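Local coordinates for succinoglycan biosynthesis protein (Bacillus cereus ATCC 14579, PDB 3B55), which is of unproven function but binds a calcium ion and belongs to the erythromycin esterase family, named for enzymes that open the macrolide lactone ring, at residues W293-L298 / G333-S338; I262-T267 / M287-K292. The protein carries 1 engineered substitution. All coordinates share one frame; numbering follows the deposited sequence.

Contact 1: W293-L298 / G333-S338; sequences WTEEHL and GKRYVS
The carboxylate of Glu295 and the guanidinium of Arg335 meet with their planes 83° apart, almost perpendicular, and the two side chains cross at about a right angle. Their nearest atoms, Glu295 OE2 and Arg335 NH1, stand 3.9 Å apart, a long salt bridge rather than a close bidentate pair. Two other flat groups lie within the helical segment itself. Over one face of the Trp293 indole sits His297 ND1, 3.4 Å above the plane and displaced toward the rim, while Thr294 OG1 lies in plane at the indole edge. In return, Trp293 NE1 lies above the centre of the imidazole. The edge of that imidazole is used as well: His297 ND1 donates to Trp293 O at 2.9 Å, nearly in its own ring plane and onto a carbonyl lone pair. Because the backbone N of His297 also bonds to Trp293 O, this last turn of helix 278-298 holds one carbonyl with two donors, and the imidazole rotation is fixed by both the bond and the indole.

Glu295 reaches across by leaving the helix with CG anti to its own backbone nitrogen (chi1 -174°) and then bending at chi2. Its stronger polar partner is Tyr332, which hydrogen-bonds OE1 from the end of helix 324-332. Arg335, bent at chi3, also makes a weak hydrogen bond from NH1 to Ser76 OG, just before strand 77-82. The contact thus links the C-terminal end of a helix to the turn leading into strand 336-344 of the large mixed sheet, well away from the calcium site. With just 52 Å² buried and both residues partly exposed, the pair probably contributes a modest, solvent-screened attraction, with Tyr332 doing more to position the carboxylate.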
ATOM      1  N   TRP A 293      -0.784  -6.030 -11.518  1.00  8.99           N
ATOM      2  CA  TRP A 293      -0.862  -5.439 -12.851  1.00  8.87           C
ATOM      3  C   TRP A 293       0.333  -4.486 -13.097  1.00  8.42           C
ATOM      4  O   TRP A 293       0.931  -4.485 -14.175  1.00 10.40           O
ATOM      5  CB  TRP A 293      -2.177  -4.668 -12.998  1.00  8.76           C
ATOM      6  CG  TRP A 293      -2.319  -4.013 -14.325  1.00 10.58           C
ATOM      7  CD1 TRP A 293      -2.877  -4.548 -15.450  1.00 14.89           C
ATOM      8  CD2 TRP A 293      -1.798  -2.735 -14.705  1.00  8.50           C
ATOM      9  NE1 TRP A 293      -2.730  -3.684 -16.508  1.00 15.32           N
ATOM     10  CE2 TRP A 293      -2.069  -2.565 -16.079  1.00  9.61           C
ATOM     11  CE3 TRP A 293      -1.123  -1.719 -14.016  1.00  8.29           C
ATOM     12  CZ2 TRP A 293      -1.687  -1.414 -16.784  1.00 10.42           C
ATOM     13  CZ3 TRP A 293      -0.741  -0.571 -14.717  1.00 13.13           C
ATOM     14  CH2 TRP A 293      -1.024  -0.432 -16.088  1.00 10.13           C
ATOM     15  N   THR A 294       0.677  -3.684 -12.092  1.00  8.71           N
ATOM     16  CA  THR A 294       1.780  -2.731 -12.199  1.00  6.29           C
ATOM     17  C   THR A 294       3.114  -3.421 -12.479  1.00  7.98           C
ATOM     18  O   THR A 294       3.821  -3.069 -13.412  1.00  9.92           O
ATOM     19  CB  THR A 294       1.914  -1.902 -10.908  1.00  6.76           C
ATOM     20  OG1 THR A 294       0.677  -1.232 -10.644  1.00  4.98           O
ATOM     21  CG2 THR A 294       3.025  -0.861 -11.053  1.00  6.97           C
ATOM     22  N   GLU A 295       3.460  -4.394 -11.644  1.00 11.60           N
ATOM     23  CA  GLU A 295       4.699  -5.142 -11.799  1.00  9.34           C
ATOM     24  C   GLU A 295       4.729  -5.850 -13.161  1.00 11.13           C
ATOM     25  O   GLU A 295       5.733  -5.812 -13.876  1.00 13.06           O
ATOM     26  CB  GLU A 295       4.811  -6.166 -10.655  1.00 11.51           C
ATOM     27  CG  GLU A 295       6.126  -6.950 -10.560  1.00  6.66           C
ATOM     28  CD  GLU A 295       6.288  -7.981 -11.667  1.00 14.77           C
ATOM     29  OE1 GLU A 295       5.312  -8.710 -11.942  1.00 17.61           O
ATOM     30  OE2 GLU A 295       7.390  -8.069 -12.258  1.00 29.79           O
ATOM     31  N   GLU A 296       3.620  -6.482 -13.530  1.00 13.63           N
ATOM     32  CA  GLU A 296       3.565  -7.208 -14.791  1.00 14.84           C
ATOM     33  C   GLU A 296       3.640  -6.322 -16.033  1.00 17.57           C
ATOM     34  O   GLU A 296       4.207  -6.730 -17.044  1.00 16.16           O
ATOM     35  CB  GLU A 296       2.310  -8.089 -14.848  1.00 13.15           C
ATOM     36  CG  GLU A 296       2.230  -9.118 -13.729  1.00 21.11           C
ATOM     37  CD  GLU A 296       1.264 -10.258 -14.036  1.00 21.23           C
ATOM     38  OE1 GLU A 296       0.071  -9.980 -14.285  1.00 26.90           O
ATOM     39  OE2 GLU A 296       1.701 -11.431 -14.018  1.00 25.52           O
ATOM     40  N   HIS A 297       3.078  -5.118 -15.964  1.00 16.27           N
ATOM     41  CA  HIS A 297       3.106  -4.227 -17.117  1.00 15.12           C
ATOM     42  C   HIS A 297       4.128  -3.103 -17.059  1.00 12.83           C
ATOM     43  O   HIS A 297       4.579  -2.643 -18.099  1.00 16.12           O
ATOM     44  CB  HIS A 297       1.727  -3.610 -17.356  1.00 12.97           C
ATOM     45  CG  HIS A 297       0.672  -4.609 -17.715  1.00 18.86           C
ATOM     46  ND1 HIS A 297       0.153  -5.501 -16.801  1.00 17.61           N
ATOM     47  CD2 HIS A 297       0.064  -4.880 -18.894  1.00 14.78           C
ATOM     48  CE1 HIS A 297      -0.726  -6.282 -17.402  1.00 24.09           C
ATOM     49  NE2 HIS A 297      -0.800  -5.927 -18.672  1.00 22.24           N
ATOM     50  N   LEU A 298       4.513  -2.665 -15.863  1.00 10.62           N
ATOM     51  CA  LEU A 298       5.470  -1.567 -15.751  1.00 10.80           C
ATOM     52  C   LEU A 298       6.823  -1.911 -15.139  1.00 11.42           C
ATOM     53  O   LEU A 298       7.730  -1.088 -15.160  1.00 12.11           O
ATOM     54  CB  LEU A 298       4.835  -0.394 -14.989  1.00 10.36           C
ATOM     55  CG  LEU A 298       3.491   0.092 -15.541  1.00 16.47           C
ATOM     56  CD1 LEU A 298       3.025   1.297 -14.743  1.00 15.42           C
ATOM     57  CD2 LEU A 298       3.612   0.453 -17.025  1.00 22.16           C
ATOM     58  N   GLY A 333       5.926 -15.763  -4.824  1.00 11.98           N
ATOM     59  CA  GLY A 333       6.881 -16.630  -4.166  1.00 12.12           C
ATOM     60  C   GLY A 333       8.104 -15.821  -3.782  1.00 13.94           C
ATOM     61  O   GLY A 333       7.975 -14.774  -3.153  1.00 14.85           O
ATOM     62  N   LYS A 334       9.290 -16.276  -4.174  1.00 10.79           N
ATOM     63  CA  LYS A 334      10.504 -15.558  -3.820  1.00 12.45           C
ATOM     64  C   LYS A 334      10.661 -14.258  -4.598  1.00 11.17           C
ATOM     65  O   LYS A 334      11.603 -13.509  -4.368  1.00 11.35           O
ATOM     66  CB  LYS A 334      11.738 -16.440  -4.040  1.00 16.60           C
ATOM     67  CG  LYS A 334      12.012 -16.751  -5.493  1.00 20.28           C
ATOM     68  CD  LYS A 334      13.121 -17.773  -5.646  1.00 31.22           C
ATOM     69  CE  LYS A 334      13.398 -18.060  -7.115  1.00 37.50           C
ATOM     70  NZ  LYS A 334      14.383 -19.158  -7.288  1.00 39.37           N
ATOM     71  N   ARG A 335       9.748 -13.981  -5.521  1.00 10.79           N
ATOM     72  CA  ARG A 335       9.861 -12.742  -6.273  1.00 11.31           C
ATOM     73  C   ARG A 335       9.271 -11.552  -5.526  1.00  6.97           C
ATOM     74  O   ARG A 335       9.486 -10.407  -5.912  1.00  8.69           O
ATOM     75  CB  ARG A 335       9.228 -12.887  -7.659  1.00 10.26           C
ATOM     76  CG  ARG A 335      10.088 -13.722  -8.611  1.00 13.45           C
ATOM     77  CD  ARG A 335       9.805 -13.369 -10.068  1.00 11.48           C
ATOM     78  NE  ARG A 335       8.444 -13.729 -10.444  1.00 22.25           N
ATOM     79  CZ  ARG A 335       7.666 -12.988 -11.223  1.00 22.65           C
ATOM     80  NH1 ARG A 335       8.119 -11.834 -11.702  1.00 16.72           N
ATOM     81  NH2 ARG A 335       6.441 -13.404 -11.522  1.00 18.15           N
ATOM     82  N   TYR A 336       8.525 -11.832  -4.458  1.00  9.60           N
ATOM     83  CA  TYR A 336       7.935 -10.785  -3.632  1.00  6.76           C
ATOM     84  C   TYR A 336       8.688 -10.761  -2.313  1.00 10.01           C
ATOM     85  O   TYR A 336       8.795 -11.787  -1.648  1.00 11.12           O
ATOM     86  CB  TYR A 336       6.458 -11.072  -3.351  1.00  5.66           C
ATOM     87  CG  TYR A 336       5.806 -10.098  -2.388  1.00  4.95           C
ATOM     88  CD1 TYR A 336       5.829  -8.727  -2.631  1.00  7.59           C
ATOM     89  CD2 TYR A 336       5.160 -10.551  -1.236  1.00  7.41           C
ATOM     90  CE1 TYR A 336       5.226  -7.831  -1.763  1.00  6.68           C
ATOM     91  CE2 TYR A 336       4.555  -9.658  -0.354  1.00 11.14           C
ATOM     92  CZ  TYR A 336       4.593  -8.299  -0.626  1.00  6.98           C
ATOM     93  OH  TYR A 336       3.999  -7.403   0.230  1.00  9.11           O
ATOM     94  N   VAL A 337       9.225  -9.601  -1.952  1.00 10.21           N
ATOM     95  CA  VAL A 337       9.939  -9.448  -0.692  1.00 10.75           C
ATOM     96  C   VAL A 337       9.083  -8.516   0.144  1.00  8.21           C
ATOM     97  O   VAL A 337       8.625  -7.484  -0.340  1.00 10.54           O
ATOM     98  CB  VAL A 337      11.343  -8.828  -0.879  1.00 12.62           C
ATOM     99  CG1 VAL A 337      11.907  -8.416   0.471  1.00 14.58           C
ATOM    100  CG2 VAL A 337      12.270  -9.838  -1.530  1.00 17.53           C
ATOM    101  N   SER A 338       8.852  -8.883   1.397  1.00  8.82           N
ATOM    102  CA  SER A 338       8.019  -8.069   2.273  1.00  9.30           C
ATOM    103  C   SER A 338       8.806  -7.442   3.411  1.00  7.99           C
ATOM    104  O   SER A 338       9.409  -8.139   4.230  1.00  6.46           O
ATOM    105  CB  SER A 338       6.878  -8.925   2.839  1.00  8.22           C
ATOM    106  OG  SER A 338       6.095  -8.201   3.764  1.00 14.32           O
TER

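Contact 2: I262-T267 / M287-K292; sequences IEQFTT and MYENAK
Gln264 and Asn290 bring their amides together from opposite directions, the planes turned 34° from each other, and this is the tightly packed part of the contact. Both residues are buried. In the model Gln264 NE2 lies 3.0 Å from Asn290 ND2, nitrogen against nitrogen, so the N and O positions of these amides are doubtful. Gln264 gets there by running extended beyond CG (chi2 175°), which carries its amide from helix 250-268 to helix 278-298.

The more open side belongs to Glu289, which is partly exposed. It slides past Gln264 in the opposite direction, its carboxylate plane 51° from the amide, and Glu289 OE1 comes to 3.3 Å from Gln264 NE2. The same OE1 forms a long, weak ion pair with Arg260.

The side chain of Asn290 lies about 10 Å from that of Glu113, which with His85 binds the calcium ion; the contact is thus a neighbour of that site and not part of it. It joins the successive helices 250-268 and 278-298. Helix 221-240 covers Ile262 and Thr266, helix 324-332 meets Tyr288 and Lys292, and strand 167-172 at the sheet edge touches Met287 and Asn290.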
ATOM      1  N   ILE A 262     -13.402  -0.120 -12.321  1.00  8.37           N
ATOM      2  CA  ILE A 262     -14.842   0.062 -12.187  1.00  9.37           C
ATOM      3  C   ILE A 262     -15.505  -1.250 -11.769  1.00  9.26           C
ATOM      4  O   ILE A 262     -16.430  -1.250 -10.949  1.00 12.81           O
ATOM      5  CB  ILE A 262     -15.469   0.541 -13.516  1.00 10.88           C
ATOM      6  CG1 ILE A 262     -14.712   1.764 -14.036  1.00 10.05           C
ATOM      7  CG2 ILE A 262     -16.937   0.886 -13.298  1.00  6.24           C
ATOM      8  CD1 ILE A 262     -15.115   2.199 -15.427  1.00 14.26           C
ATOM      9  N   GLU A 263     -15.048  -2.367 -12.335  1.00 12.42           N
ATOM     10  CA  GLU A 263     -15.597  -3.671 -11.970  1.00 11.97           C
ATOM     11  C   GLU A 263     -15.214  -4.010 -10.531  1.00 11.01           C
ATOM     12  O   GLU A 263     -16.017  -4.574  -9.780  1.00 10.08           O
ATOM     13  CB  GLU A 263     -15.058  -4.769 -12.877  1.00 12.42           C
ATOM     14  CG  GLU A 263     -15.571  -4.754 -14.308  1.00 19.82           C
ATOM     15  CD  GLU A 263     -15.055  -5.942 -15.097  1.00 26.17           C
ATOM     16  OE1 GLU A 263     -15.594  -7.059 -14.925  1.00 24.68           O
ATOM     17  OE2 GLU A 263     -14.094  -5.759 -15.873  1.00 22.28           O
ATOM     18  N   GLN A 264     -13.979  -3.677 -10.158  1.00  9.00           N
ATOM     19  CA  GLN A 264     -13.505  -3.956  -8.809  1.00 11.34           C
ATOM     20  C   GLN A 264     -14.356  -3.208  -7.794  1.00 13.96           C
ATOM     21  O   GLN A 264     -14.753  -3.763  -6.765  1.00 10.96           O
ATOM     22  CB  GLN A 264     -12.041  -3.540  -8.651  1.00 10.01           C
ATOM     23  CG  GLN A 264     -11.040  -4.434  -9.385  1.00  8.43           C
ATOM     24  CD  GLN A 264      -9.628  -3.901  -9.288  1.00 10.04           C
ATOM     25  OE1 GLN A 264      -9.398  -2.833  -8.721  1.00  7.15           O
ATOM     26  NE2 GLN A 264      -8.679  -4.625  -9.858  1.00 11.34           N
ATOM     27  N   PHE A 265     -14.642  -1.947  -8.098  1.00 10.43           N
ATOM     28  CA  PHE A 265     -15.443  -1.136  -7.204  1.00 10.49           C
ATOM     29  C   PHE A 265     -16.886  -1.633  -7.113  1.00 11.05           C
ATOM     30  O   PHE A 265     -17.403  -1.831  -6.018  1.00 12.96           O
ATOM     31  CB  PHE A 265     -15.403   0.334  -7.650  1.00 11.32           C
ATOM     32  CG  PHE A 265     -16.284   1.239  -6.834  1.00 13.93           C
ATOM     33  CD1 PHE A 265     -17.624   1.431  -7.174  1.00 15.88           C
ATOM     34  CD2 PHE A 265     -15.791   1.858  -5.689  1.00 15.50           C
ATOM     35  CE1 PHE A 265     -18.455   2.227  -6.382  1.00  8.13           C
ATOM     36  CE2 PHE A 265     -16.618   2.654  -4.890  1.00 13.33           C
ATOM     37  CZ  PHE A 265     -17.952   2.835  -5.241  1.00  7.46           C
ATOM     38  N   THR A 266     -17.534  -1.847  -8.253  1.00  8.39           N
ATOM     39  CA  THR A 266     -18.923  -2.294  -8.252  1.00  9.83           C
ATOM     40  C   THR A 266     -19.133  -3.682  -7.654  1.00 13.39           C
ATOM     41  O   THR A 266     -20.081  -3.899  -6.894  1.00  9.64           O
ATOM     42  CB  THR A 266     -19.522  -2.279  -9.683  1.00 10.30           C
ATOM     43  OG1 THR A 266     -18.760  -3.141 -10.534  1.00 10.82           O
ATOM     44  CG2 THR A 266     -19.504  -0.870 -10.256  1.00 11.18           C
ATOM     45  N   THR A 267     -18.257  -4.620  -7.995  1.00 13.55           N
ATOM     46  CA  THR A 267     -18.369  -5.985  -7.487  1.00 18.48           C
ATOM     47  C   THR A 267     -18.164  -6.054  -5.973  1.00 19.44           C
ATOM     48  O   THR A 267     -18.926  -6.717  -5.266  1.00 19.55           O
ATOM     49  CB  THR A 267     -17.351  -6.915  -8.183  1.00 21.17           C
ATOM     50  OG1 THR A 267     -17.741  -7.112  -9.553  1.00 27.18           O
ATOM     51  CG2 THR A 267     -17.293  -8.258  -7.484  1.00 31.09           C
HETATM   52  N   MSE A 287      -6.741  -4.816  -4.541  1.00  5.73           N
HETATM   53  CA  MSE A 287      -5.471  -4.122  -4.302  1.00 10.77           C
HETATM   54  C   MSE A 287      -4.319  -4.981  -4.806  1.00  6.97           C
HETATM   55  O   MSE A 287      -3.349  -4.474  -5.371  1.00  7.78           O
HETATM   56  CB  MSE A 287      -5.268  -3.828  -2.809  1.00  7.49           C
HETATM   57  CG  MSE A 287      -6.330  -2.923  -2.191  1.00 17.43           C
HETATM   58 SE   MSE A 287      -5.606  -1.643  -0.903  1.00 35.42          SE
HETATM   59  CE  MSE A 287      -5.296  -2.837   0.581  1.00 16.18           C
ATOM     60  N   TYR A 288      -4.442  -6.286  -4.584  1.00  6.80           N
ATOM     61  CA  TYR A 288      -3.448  -7.272  -5.008  1.00  5.65           C
ATOM     62  C   TYR A 288      -3.329  -7.244  -6.522  1.00  5.68           C
ATOM     63  O   TYR A 288      -2.223  -7.188  -7.064  1.00  6.14           O
ATOM     64  CB  TYR A 288      -3.887  -8.676  -4.562  1.00  8.64           C
ATOM     65  CG  TYR A 288      -3.432  -9.807  -5.463  1.00 10.02           C
ATOM     66  CD1 TYR A 288      -2.077 -10.103  -5.621  1.00 12.93           C
ATOM     67  CD2 TYR A 288      -4.360 -10.599  -6.142  1.00 13.49           C
ATOM     68  CE1 TYR A 288      -1.657 -11.159  -6.430  1.00  5.94           C
ATOM     69  CE2 TYR A 288      -3.949 -11.666  -6.954  1.00  8.94           C
ATOM     70  CZ  TYR A 288      -2.597 -11.939  -7.093  1.00 12.77           C
ATOM     71  OH  TYR A 288      -2.172 -12.985  -7.888  1.00 11.22           O
ATOM     72  N   GLU A 289      -4.484  -7.288  -7.189  1.00  6.11           N
ATOM     73  CA  GLU A 289      -4.550  -7.289  -8.649  1.00 13.05           C
ATOM     74  C   GLU A 289      -3.941  -6.030  -9.243  1.00 10.18           C
ATOM     75  O   GLU A 289      -3.262  -6.087 -10.267  1.00 13.68           O
ATOM     76  CB  GLU A 289      -6.006  -7.420  -9.129  1.00 11.16           C
ATOM     77  CG  GLU A 289      -6.685  -8.730  -8.754  1.00 15.95           C
ATOM     78  CD  GLU A 289      -8.047  -8.903  -9.426  1.00 20.42           C
ATOM     79  OE1 GLU A 289      -8.632  -7.886  -9.870  1.00 20.64           O
ATOM     80  OE2 GLU A 289      -8.539 -10.054  -9.491  1.00 23.70           O
ATOM     81  N   ASN A 290      -4.183  -4.897  -8.596  1.00  7.25           N
ATOM     82  CA  ASN A 290      -3.659  -3.630  -9.081  1.00  9.58           C
ATOM     83  C   ASN A 290      -2.153  -3.546  -8.898  1.00  6.86           C
ATOM     84  O   ASN A 290      -1.458  -2.969  -9.728  1.00  5.02           O
ATOM     85  CB  ASN A 290      -4.368  -2.473  -8.374  1.00  7.17           C
ATOM     86  CG  ASN A 290      -5.838  -2.394  -8.753  1.00  9.47           C
ATOM     87  OD1 ASN A 290      -6.659  -1.800  -8.041  1.00 11.22           O
ATOM     88  ND2 ASN A 290      -6.178  -2.997  -9.888  1.00  3.85           N
ATOM     89  N   ALA A 291      -1.654  -4.133  -7.812  1.00  8.76           N
ATOM     90  CA  ALA A 291      -0.223  -4.141  -7.542  1.00  5.76           C
ATOM     91  C   ALA A 291       0.441  -5.137  -8.497  1.00  8.15           C
ATOM     92  O   ALA A 291       1.562  -4.917  -8.959  1.00  9.57           O
ATOM     93  CB  ALA A 291       0.031  -4.547  -6.107  1.00  3.86           C
ATOM     94  N   LYS A 292      -0.256  -6.232  -8.790  1.00  8.97           N
ATOM     95  CA  LYS A 292       0.275  -7.244  -9.704  1.00 10.72           C
ATOM     96  C   LYS A 292       0.298  -6.691 -11.124  1.00 11.56           C
ATOM     97  O   LYS A 292       1.279  -6.859 -11.851  1.00 14.18           O
ATOM     98  CB  LYS A 292      -0.571  -8.520  -9.665  1.00 13.46           C
ATOM     99  CG  LYS A 292      -0.055  -9.582 -10.617  1.00 18.85           C
ATOM    100  CD  LYS A 292      -0.616 -10.964 -10.327  1.00 18.59           C
ATOM    101  CE  LYS A 292      -1.870 -11.242 -11.126  1.00 33.30           C
ATOM    102  NZ  LYS A 292      -2.137 -12.710 -11.170  1.00 44.71           N
TER

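Overall arrangement
Both contacts use helix 278-298, and their segments on it adjoin directly, residues 287-292 being followed by 293-298. Contact 2 closes before contact 1 opens, so they come in series along the chain, with centres 16 Å apart. Helix 278-298 lies between helix 250-268 and the eight-stranded mixed sheet, packing on strands 109-112 and 167-172 through Thr294 and Leu298. Contact 2 ties it back to the preceding helix, whereas contact 1 adds only a light surface link to the turn before strand 336-344, which runs next to strand 77-82. One helix of the erythromycin esterase domain thus carries a buried contact midway and a surface one at its end.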